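Side-chain contacts in hypothetical membrane protein (Corynebacterium glutamicum, PDB 6JS9), which binds heme and, as the N-terminal domain of HtaA, probably takes part in passing it along the heme-uptake machinery of corynebacteria: residues A[92-95]-A[100-103]; A[138-141]-A[146-149]; A[54-59]-A[64-69]. All coordinates share one frame; numbering follows the deposited sequence.

Contact 1: A[92-95]-A[100-103]; sequences IKMV and SAQL
V95 and Q102 face each other as an antiparallel hydrogen-bonded pair, and both bonds between their backbones are made. The amide of V95 gives its hydrogen to O of Q102 at 3.0 Å, nearly straight at 169°, and N of Q102 returns the bond to O of V95 at 2.8 Å with more bend, 153°. O of V95 also receives the CA hydrogen of A101, whose CA lies 3.0 Å from it, while O of Q102 takes one from CA of M94, so each carbonyl serves an amide and a CH together.

On the face carrying M94 and L103, a non-hydrogen-bonded pair, the packing is apolar. CG of M94 stands opposite its backbone N (chi1 -156°) and the chain runs on extended, which carries its methyl CE across toward the neighbouring strand, to 3.7 Å from CB of A101. Halfway out, CG of M94 is 4.0 Å from CD2 of L103, and SD meets the same methyl as the two side chains cross obliquely. V95 and Q102 occupy the other face.

Together the segments belong to the hairpin of strands 82-97 and 100-110. Strand 63-79 flanks segment 92-95, bonding through V66 to M94, and strand 129-136 flanks segment 100-103, where L136 touches M94 and V134 touches L103.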
ATOM      1  N   ILE A  92      -3.274  -5.997   1.399  1.00 30.29           N
ATOM      2  CA  ILE A  92      -3.618  -4.766   0.702  1.00 32.23           C
ATOM      3  C   ILE A  92      -5.023  -4.900   0.127  1.00 38.14           C
ATOM      4  O   ILE A  92      -5.365  -5.921  -0.486  1.00 29.85           O
ATOM      5  CB  ILE A  92      -2.566  -4.482  -0.384  1.00 36.27           C
ATOM      6  CG1 ILE A  92      -1.217  -4.166   0.283  1.00 31.81           C
ATOM      7  CG2 ILE A  92      -3.016  -3.374  -1.332  1.00 29.57           C
ATOM      8  CD1 ILE A  92      -0.067  -4.985  -0.244  1.00 34.60           C
ATOM      9  N   LYS A  93      -5.852  -3.876   0.354  1.00 38.44           N
ATOM     10  CA  LYS A  93      -7.224  -3.810  -0.133  1.00 39.40           C
ATOM     11  C   LYS A  93      -7.472  -2.442  -0.744  1.00 36.04           C
ATOM     12  O   LYS A  93      -6.930  -1.436  -0.294  1.00 33.57           O
ATOM     13  CB  LYS A  93      -8.247  -4.031   0.996  1.00 36.74           C
ATOM     14  CG  LYS A  93      -8.051  -5.311   1.754  1.00 45.12           C
ATOM     15  CD  LYS A  93      -8.902  -5.363   2.999  1.00 45.60           C
ATOM     16  CE  LYS A  93      -8.394  -6.486   3.892  1.00 51.92           C
ATOM     17  NZ  LYS A  93      -9.318  -6.812   5.018  1.00 57.73           N
ATOM     18  N   MET A  94      -8.314  -2.399  -1.760  1.00 35.10           N
ATOM     19  CA  MET A  94      -8.772  -1.129  -2.305  1.00 34.61           C
ATOM     20  C   MET A  94     -10.283  -1.062  -2.141  1.00 36.61           C
ATOM     21  O   MET A  94     -11.000  -1.955  -2.607  1.00 30.57           O
ATOM     22  CB  MET A  94      -8.358  -0.979  -3.766  1.00 38.95           C
ATOM     23  CG  MET A  94      -8.286   0.452  -4.210  1.00 36.46           C
ATOM     24  SD  MET A  94      -7.258   0.620  -5.673  1.00 42.32           S
ATOM     25  CE  MET A  94      -7.553   2.346  -6.037  1.00 39.98           C
ATOM     26  N   VAL A  95     -10.756  -0.033  -1.440  1.00 35.18           N
ATOM     27  CA  VAL A  95     -12.179   0.177  -1.174  1.00 33.78           C
ATOM     28  C   VAL A  95     -12.645   1.335  -2.051  1.00 39.70           C
ATOM     29  O   VAL A  95     -12.171   2.472  -1.892  1.00 30.98           O
ATOM     30  CB  VAL A  95     -12.449   0.471   0.310  1.00 34.78           C
ATOM     31  CG1 VAL A  95     -13.964   0.541   0.583  1.00 31.38           C
ATOM     32  CG2 VAL A  95     -11.794  -0.576   1.202  1.00 30.20           C
ATOM     33  N   SER A 100     -13.600   7.967  -5.836  1.00 39.20           N
ATOM     34  CA  SER A 100     -12.741   7.893  -4.666  1.00 37.60           C
ATOM     35  C   SER A 100     -12.467   6.444  -4.295  1.00 36.84           C
ATOM     36  O   SER A 100     -13.302   5.565  -4.511  1.00 33.51           O
ATOM     37  CB  SER A 100     -13.378   8.582  -3.451  1.00 45.57           C
ATOM     38  OG  SER A 100     -13.338   9.986  -3.573  1.00 57.16           O
ATOM     39  N   ALA A 101     -11.300   6.216  -3.695  1.00 32.66           N
ATOM     40  CA  ALA A 101     -10.958   4.923  -3.132  1.00 34.91           C
ATOM     41  C   ALA A 101     -10.090   5.137  -1.894  1.00 39.53           C
ATOM     42  O   ALA A 101      -9.532   6.216  -1.678  1.00 35.01           O
ATOM     43  CB  ALA A 101     -10.225   4.035  -4.144  1.00 31.16           C
ATOM     44  N   GLN A 102      -9.985   4.090  -1.081  1.00 30.08           N
ATOM     45  CA  GLN A 102      -9.047   4.026   0.035  1.00 29.43           C
ATOM     46  C   GLN A 102      -8.128   2.828  -0.147  1.00 30.78           C
ATOM     47  O   GLN A 102      -8.563   1.763  -0.595  1.00 33.21           O
ATOM     48  CB  GLN A 102      -9.792   3.912   1.356  1.00 29.66           C
ATOM     49  CG  GLN A 102     -10.622   5.125   1.642  1.00 31.27           C
ATOM     50  CD  GLN A 102     -11.349   5.015   2.941  1.00 43.36           C
ATOM     51  OE1 GLN A 102     -12.100   4.060   3.162  1.00 54.36           O
ATOM     52  NE2 GLN A 102     -11.139   5.990   3.821  1.00 48.13           N
ATOM     53  N   LEU A 103      -6.858   3.001   0.186  1.00 34.35           N
ATOM     54  CA  LEU A 103      -5.899   1.906   0.191  1.00 27.83           C
ATOM     55  C   LEU A 103      -5.721   1.452   1.633  1.00 35.58           C
ATOM     56  O   LEU A 103      -5.255   2.228   2.471  1.00 30.96           O
ATOM     57  CB  LEU A 103      -4.558   2.339  -0.408  1.00 33.20           C
ATOM     58  CG  LEU A 103      -4.477   2.509  -1.921  1.00 37.30           C
ATOM     59  CD1 LEU A 103      -3.148   3.140  -2.346  1.00 27.80           C
ATOM     60  CD2 LEU A 103      -4.678   1.174  -2.622  1.00 38.46           C
TER

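Contact 2: A[138-141]-A[146-149]; sequences SAAD and SIDL
A140 and I147 lie nearest each other where an irregular run of chain, 138-141, passes alongside strand 146-148, with 5.6 Å between their CA atoms and water bridging the two backbones. The direct contact is small and apolar: CB of A140 meets the methyl CG2 of I147 at 4.0 Å. With chi1 -69°, CG1 of I147 lies opposite its carbonyl carbon, which leaves CG2 opposite the backbone N and facing A140. CG1 approaches the backbone of D141, 4.1 Å from O of that residue.

Solvent supplies the polar links. O of D148 accepts from two waters: water 1, 2.7 Å from it, also accepts from N of S138, and water 2, 2.8 Å from O of D148, donates to O of S138 as well. One carbonyl is therefore tied through solvent to both the amide and the carbonyl of a single serine. Water 3 donates to O of S146 at 3.0 Å; its links to N of D141 and O of A139 are weak. The carboxylate of D141 turns to another partner, with OD1 hydrogen-bonded to OG of S143 in the intervening loop, and OD1 of D148 is similarly bonded to OG of S150. Here a loop follows a strand through bridging waters, without direct backbone hydrogen bonds to it.

Further bonds place the loop beside the sheet. Strand 146-155 pairs with strand 177-183, I147 bonding to L180 through the backbone, while A140 bonds to G98, just beyond strand 82-97. F96 of strand 82-97 touches both A140 and I147.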
ATOM      1  N   SER A 138     -11.058   8.037 -13.136  1.00 51.89           N
ATOM      2  CA  SER A 138     -12.405   7.703 -13.590  1.00 48.79           C
ATOM      3  C   SER A 138     -13.184   7.043 -12.460  1.00 44.14           C
ATOM      4  O   SER A 138     -12.605   6.429 -11.560  1.00 38.50           O
ATOM      5  CB  SER A 138     -12.392   6.759 -14.810  1.00 51.81           C
ATOM      6  OG  SER A 138     -11.664   7.311 -15.894  1.00 54.44           O
ATOM      7  N   ALA A 139     -14.507   7.167 -12.516  1.00 42.03           N
ATOM      8  CA  ALA A 139     -15.342   6.535 -11.506  1.00 43.38           C
ATOM      9  C   ALA A 139     -15.252   5.022 -11.635  1.00 45.01           C
ATOM     10  O   ALA A 139     -15.339   4.476 -12.737  1.00 46.84           O
ATOM     11  CB  ALA A 139     -16.797   6.983 -11.638  1.00 47.25           C
ATOM     12  N   ALA A 140     -15.087   4.341 -10.507  1.00 38.04           N
ATOM     13  CA  ALA A 140     -15.184   2.890 -10.511  1.00 39.14           C
ATOM     14  C   ALA A 140     -16.633   2.460 -10.745  1.00 40.34           C
ATOM     15  O   ALA A 140     -17.561   2.994 -10.128  1.00 42.10           O
ATOM     16  CB  ALA A 140     -14.656   2.319  -9.196  1.00 35.94           C
ATOM     17  N   ASP A 141     -16.827   1.489 -11.633  1.00 39.02           N
ATOM     18  CA  ASP A 141     -18.162   0.980 -11.959  1.00 40.01           C
ATOM     19  C   ASP A 141     -18.045  -0.533 -12.112  1.00 39.89           C
ATOM     20  O   ASP A 141     -17.591  -1.019 -13.151  1.00 40.63           O
ATOM     21  CB  ASP A 141     -18.691   1.637 -13.225  1.00 47.34           C
ATOM     22  CG  ASP A 141     -20.123   1.220 -13.570  1.00 47.45           C
ATOM     23  OD1 ASP A 141     -20.669   0.248 -12.986  1.00 44.81           O
ATOM     24  OD2 ASP A 141     -20.700   1.898 -14.445  1.00 47.87           O
ATOM     25  N   SER A 146     -14.195  -3.326 -16.761  1.00 50.76           N
ATOM     26  CA  SER A 146     -12.895  -2.994 -16.202  1.00 46.11           C
ATOM     27  C   SER A 146     -13.010  -1.795 -15.272  1.00 40.96           C
ATOM     28  O   SER A 146     -13.969  -1.022 -15.328  1.00 60.11           O
ATOM     29  CB  SER A 146     -11.872  -2.708 -17.302  1.00 54.77           C
ATOM     30  OG  SER A 146     -12.357  -1.690 -18.148  1.00 59.00           O
ATOM     31  N   ILE A 147     -12.015  -1.660 -14.404  1.00 39.56           N
ATOM     32  CA  ILE A 147     -11.899  -0.519 -13.506  1.00 38.43           C
ATOM     33  C   ILE A 147     -10.478   0.024 -13.623  1.00 48.89           C
ATOM     34  O   ILE A 147      -9.504  -0.709 -13.403  1.00 47.30           O
ATOM     35  CB  ILE A 147     -12.233  -0.891 -12.053  1.00 39.54           C
ATOM     36  CG1 ILE A 147     -13.724  -1.197 -11.918  1.00 42.72           C
ATOM     37  CG2 ILE A 147     -11.799   0.230 -11.084  1.00 35.93           C
ATOM     38  CD1 ILE A 147     -14.103  -1.870 -10.619  1.00 40.49           C
ATOM     39  N   ASP A 148     -10.360   1.296 -13.988  1.00 50.05           N
ATOM     40  CA  ASP A 148      -9.066   1.955 -14.077  1.00 49.22           C
ATOM     41  C   ASP A 148      -8.646   2.400 -12.677  1.00 43.15           C
ATOM     42  O   ASP A 148      -9.360   3.172 -12.026  1.00 38.89           O
ATOM     43  CB  ASP A 148      -9.160   3.134 -15.044  1.00 52.80           C
ATOM     44  CG  ASP A 148      -7.813   3.778 -15.325  1.00 56.31           C
ATOM     45  OD1 ASP A 148      -6.814   3.408 -14.675  1.00 53.57           O
ATOM     46  OD2 ASP A 148      -7.762   4.663 -16.205  1.00 58.66           O
ATOM     47  N   LEU A 149      -7.505   1.898 -12.210  1.00 35.75           N
ATOM     48  CA  LEU A 149      -6.992   2.200 -10.875  1.00 34.30           C
ATOM     49  C   LEU A 149      -6.134   3.457 -10.832  1.00 41.70           C
ATOM     50  O   LEU A 149      -5.601   3.791  -9.763  1.00 39.02           O
ATOM     51  CB  LEU A 149      -6.190   1.007 -10.338  1.00 33.52           C
ATOM     52  CG  LEU A 149      -6.959  -0.316 -10.202  1.00 37.86           C
ATOM     53  CD1 LEU A 149      -6.064  -1.445  -9.731  1.00 42.07           C
ATOM     54  CD2 LEU A 149      -8.161  -0.184  -9.275  1.00 38.05           C
TER
HETATM   55  O   HOH W   1      -9.159   5.824 -12.543  1.00 31.38           O
HETATM   56  O   HOH W   2     -12.094   3.698 -11.729  1.00 36.15           O
HETATM   57  O   HOH W   3     -15.264   1.408 -14.268  1.00 42.18           O

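Contact 3: A[54-59]-A[64-69]; sequences NGTTVT and GTVEFN
T56 and V66, a non-hydrogen-bonded pair, project from the same face of the sheet as neighbours. From CB of V66 the two methyls diverge: CG1, opposite the backbone N (chi1 -179°), lies 4.0 Å from OG1 of T56, and CG2 sits equally far from that oxygen and 4.2 Å from the methyl CG2 of T56. The valine thus offers only CH groups to the hydroxyl, whose polar partner is the backbone N of A8 in strand 7-9. F142 and F96 also touch V66.

Backbone bonds fix this register. T57 and T65 form a hydrogen-bonded pair, N of T57 reaching O of T65 at 3.0 Å and N of T65 reaching O of T57 at 2.8 Å. Farther along, N of E67 donates to O of G55 at 2.8 Å, and CB of E67 rests 3.7 Å from the same oxygen. At the other end G64 faces V58, with their CA atoms 4.2 Å apart, a close approach made where glycine G64 brings no side chain between the strands.

This is an antiparallel beta hairpin, formed by strands 48-58 and 63-79, within the mostly beta, antiparallel fold of the HtaA domain.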
ATOM      1  N   ASN A  54     -11.853 -14.927  -4.926  1.00 40.45           N
ATOM      2  CA  ASN A  54     -12.898 -14.581  -3.965  1.00 41.13           C
ATOM      3  C   ASN A  54     -12.648 -13.255  -3.265  1.00 38.19           C
ATOM      4  O   ASN A  54     -13.312 -12.961  -2.272  1.00 39.33           O
ATOM      5  CB  ASN A  54     -13.095 -15.660  -2.894  1.00 46.38           C
ATOM      6  CG  ASN A  54     -13.713 -16.918  -3.430  1.00 56.49           C
ATOM      7  OD1 ASN A  54     -14.334 -16.922  -4.500  1.00 65.32           O
ATOM      8  ND2 ASN A  54     -13.561 -18.009  -2.679  1.00 51.22           N
ATOM      9  N   GLY A  55     -11.697 -12.453  -3.730  1.00 43.49           N
ATOM     10  CA  GLY A  55     -11.350 -11.248  -3.006  1.00 36.20           C
ATOM     11  C   GLY A  55     -12.207 -10.035  -3.300  1.00 37.91           C
ATOM     12  O   GLY A  55     -11.885  -8.944  -2.825  1.00 34.65           O
ATOM     13  N   THR A  56     -13.284 -10.167  -4.072  1.00 36.54           N
ATOM     14  CA  THR A  56     -14.073  -9.011  -4.480  1.00 37.91           C
ATOM     15  C   THR A  56     -15.447  -9.043  -3.823  1.00 38.07           C
ATOM     16  O   THR A  56     -16.153 -10.054  -3.891  1.00 41.07           O
ATOM     17  CB  THR A  56     -14.213  -8.942  -6.003  1.00 44.59           C
ATOM     18  OG1 THR A  56     -12.904  -8.880  -6.599  1.00 45.89           O
ATOM     19  CG2 THR A  56     -14.996  -7.704  -6.393  1.00 41.12           C
ATOM     20  N   THR A  57     -15.809  -7.943  -3.168  1.00 36.29           N
ATOM     21  CA  THR A  57     -17.130  -7.767  -2.575  1.00 38.22           C
ATOM     22  C   THR A  57     -17.725  -6.510  -3.183  1.00 43.50           C
ATOM     23  O   THR A  57     -17.114  -5.441  -3.113  1.00 45.85           O
ATOM     24  CB  THR A  57     -17.059  -7.637  -1.050  1.00 36.64           C
ATOM     25  OG1 THR A  57     -16.548  -8.844  -0.481  1.00 42.77           O
ATOM     26  CG2 THR A  57     -18.436  -7.375  -0.466  1.00 43.32           C
ATOM     27  N   VAL A  58     -18.903  -6.630  -3.779  1.00 41.84           N
ATOM     28  CA  VAL A  58     -19.542  -5.503  -4.439  1.00 42.49           C
ATOM     29  C   VAL A  58     -20.857  -5.212  -3.731  1.00 45.86           C
ATOM     30  O   VAL A  58     -21.732  -6.082  -3.658  1.00 46.80           O
ATOM     31  CB  VAL A  58     -19.753  -5.779  -5.936  1.00 41.06           C
ATOM     32  CG1 VAL A  58     -20.489  -4.635  -6.584  1.00 37.75           C
ATOM     33  CG2 VAL A  58     -18.394  -5.985  -6.600  1.00 37.11           C
ATOM     34  N   THR A  59     -20.991  -3.996  -3.201  1.00 38.94           N
ATOM     35  CA  THR A  59     -22.236  -3.576  -2.564  1.00 37.42           C
ATOM     36  C   THR A  59     -23.111  -2.717  -3.468  1.00 45.14           C
ATOM     37  O   THR A  59     -24.312  -2.592  -3.214  1.00 40.93           O
ATOM     38  CB  THR A  59     -21.947  -2.797  -1.269  1.00 36.98           C
ATOM     39  OG1 THR A  59     -21.069  -1.703  -1.558  1.00 42.26           O
ATOM     40  CG2 THR A  59     -21.272  -3.702  -0.235  1.00 42.05           C
ATOM     41  N   GLY A  64     -17.362  -1.055  -3.540  1.00 35.69           N
ATOM     42  CA  GLY A  64     -16.952  -2.421  -3.303  1.00 37.53           C
ATOM     43  C   GLY A  64     -15.522  -2.432  -2.831  1.00 32.90           C
ATOM     44  O   GLY A  64     -14.845  -1.397  -2.803  1.00 34.80           O
ATOM     45  N   THR A  65     -15.056  -3.631  -2.469  1.00 34.48           N
ATOM     46  CA  THR A  65     -13.679  -3.823  -2.014  1.00 40.75           C
ATOM     47  C   THR A  65     -13.006  -4.925  -2.819  1.00 40.45           C
ATOM     48  O   THR A  65     -13.610  -5.968  -3.074  1.00 38.14           O
ATOM     49  CB  THR A  65     -13.633  -4.183  -0.523  1.00 34.40           C
ATOM     50  OG1 THR A  65     -14.259  -3.142   0.229  1.00 31.86           O
ATOM     51  CG2 THR A  65     -12.199  -4.344  -0.052  1.00 31.22           C
ATOM     52  N   VAL A  66     -11.748  -4.710  -3.203  1.00 33.52           N
ATOM     53  CA  VAL A  66     -10.956  -5.749  -3.852  1.00 32.20           C
ATOM     54  C   VAL A  66      -9.730  -6.036  -2.993  1.00 42.35           C
ATOM     55  O   VAL A  66      -8.936  -5.129  -2.701  1.00 31.38           O
ATOM     56  CB  VAL A  66     -10.554  -5.359  -5.279  1.00 34.38           C
ATOM     57  CG1 VAL A  66      -9.746  -6.479  -5.915  1.00 36.37           C
ATOM     58  CG2 VAL A  66     -11.786  -5.058  -6.105  1.00 33.99           C
ATOM     59  N   GLU A  67      -9.582  -7.294  -2.580  1.00 36.69           N
ATOM     60  CA  GLU A  67      -8.409  -7.733  -1.838  1.00 32.83           C
ATOM     61  C   GLU A  67      -7.358  -8.229  -2.820  1.00 33.88           C
ATOM     62  O   GLU A  67      -7.690  -8.854  -3.831  1.00 43.54           O
ATOM     63  CB  GLU A  67      -8.780  -8.844  -0.859  1.00 32.92           C
ATOM     64  CG  GLU A  67      -9.754  -8.408   0.222  1.00 43.34           C
ATOM     65  CD  GLU A  67     -10.096  -9.535   1.171  1.00 55.13           C
ATOM     66  OE1 GLU A  67      -9.746 -10.702   0.871  1.00 60.80           O
ATOM     67  OE2 GLU A  67     -10.706  -9.253   2.221  1.00 63.73           O
ATOM     68  N   PHE A  68      -6.091  -7.960  -2.512  1.00 31.81           N
ATOM     69  CA  PHE A  68      -4.971  -8.246  -3.403  1.00 32.19           C
ATOM     70  C   PHE A  68      -3.992  -9.222  -2.765  1.00 38.56           C
ATOM     71  O   PHE A  68      -3.873  -9.297  -1.539  1.00 35.93           O
ATOM     72  CB  PHE A  68      -4.220  -6.951  -3.770  1.00 36.04           C
ATOM     73  CG  PHE A  68      -5.007  -6.037  -4.658  1.00 36.74           C
ATOM     74  CD1 PHE A  68      -5.888  -5.112  -4.115  1.00 38.30           C
ATOM     75  CD2 PHE A  68      -4.890  -6.122  -6.042  1.00 36.59           C
ATOM     76  CE1 PHE A  68      -6.645  -4.277  -4.929  1.00 36.77           C
ATOM     77  CE2 PHE A  68      -5.636  -5.288  -6.871  1.00 34.20           C
ATOM     78  CZ  PHE A  68      -6.514  -4.361  -6.310  1.00 39.94           C
ATOM     79  N   ASN A  69      -3.298  -9.980  -3.615  1.00 37.17           N
ATOM     80  CA  ASN A  69      -2.149 -10.762  -3.190  1.00 42.58           C
ATOM     81  C   ASN A  69      -0.918  -9.879  -3.127  1.00 42.09           C
ATOM     82  O   ASN A  69      -0.700  -9.039  -4.005  1.00 46.22           O
ATOM     83  CB  ASN A  69      -1.879 -11.904  -4.164  1.00 35.81           C
ATOM     84  CG  ASN A  69      -2.934 -12.972  -4.091  1.00 48.53           C
ATOM     85  OD1 ASN A  69      -3.225 -13.497  -3.011  1.00 51.20           O
ATOM     86  ND2 ASN A  69      -3.531 -13.292  -5.233  1.00 39.26           N
TER

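Overall arrangement
Read from the N terminus, the three contacts follow in series, none enclosing or crossing another. Contact 3 closes first, where the chain turns between strands 48-58 and 63-79. After the turn between strands 63-79 and 82-97, contact 1 closes the short loop between strands 82-97 and 100-110, and contact 2 brings the loop after strand 129-136 back beside strand 146-155. Strands 63-79 and 82-97 are sheet neighbours, so contacts 3 and 1 join, with a probable hydrogen bond from F68 N to I92 O (3.0 Å). M94 SD of contact 1 packs against L149 CD2 of contact 2 at 3.8 Å. Contacts 2 and 3 do not touch. All three lie away from the heme-binding residues.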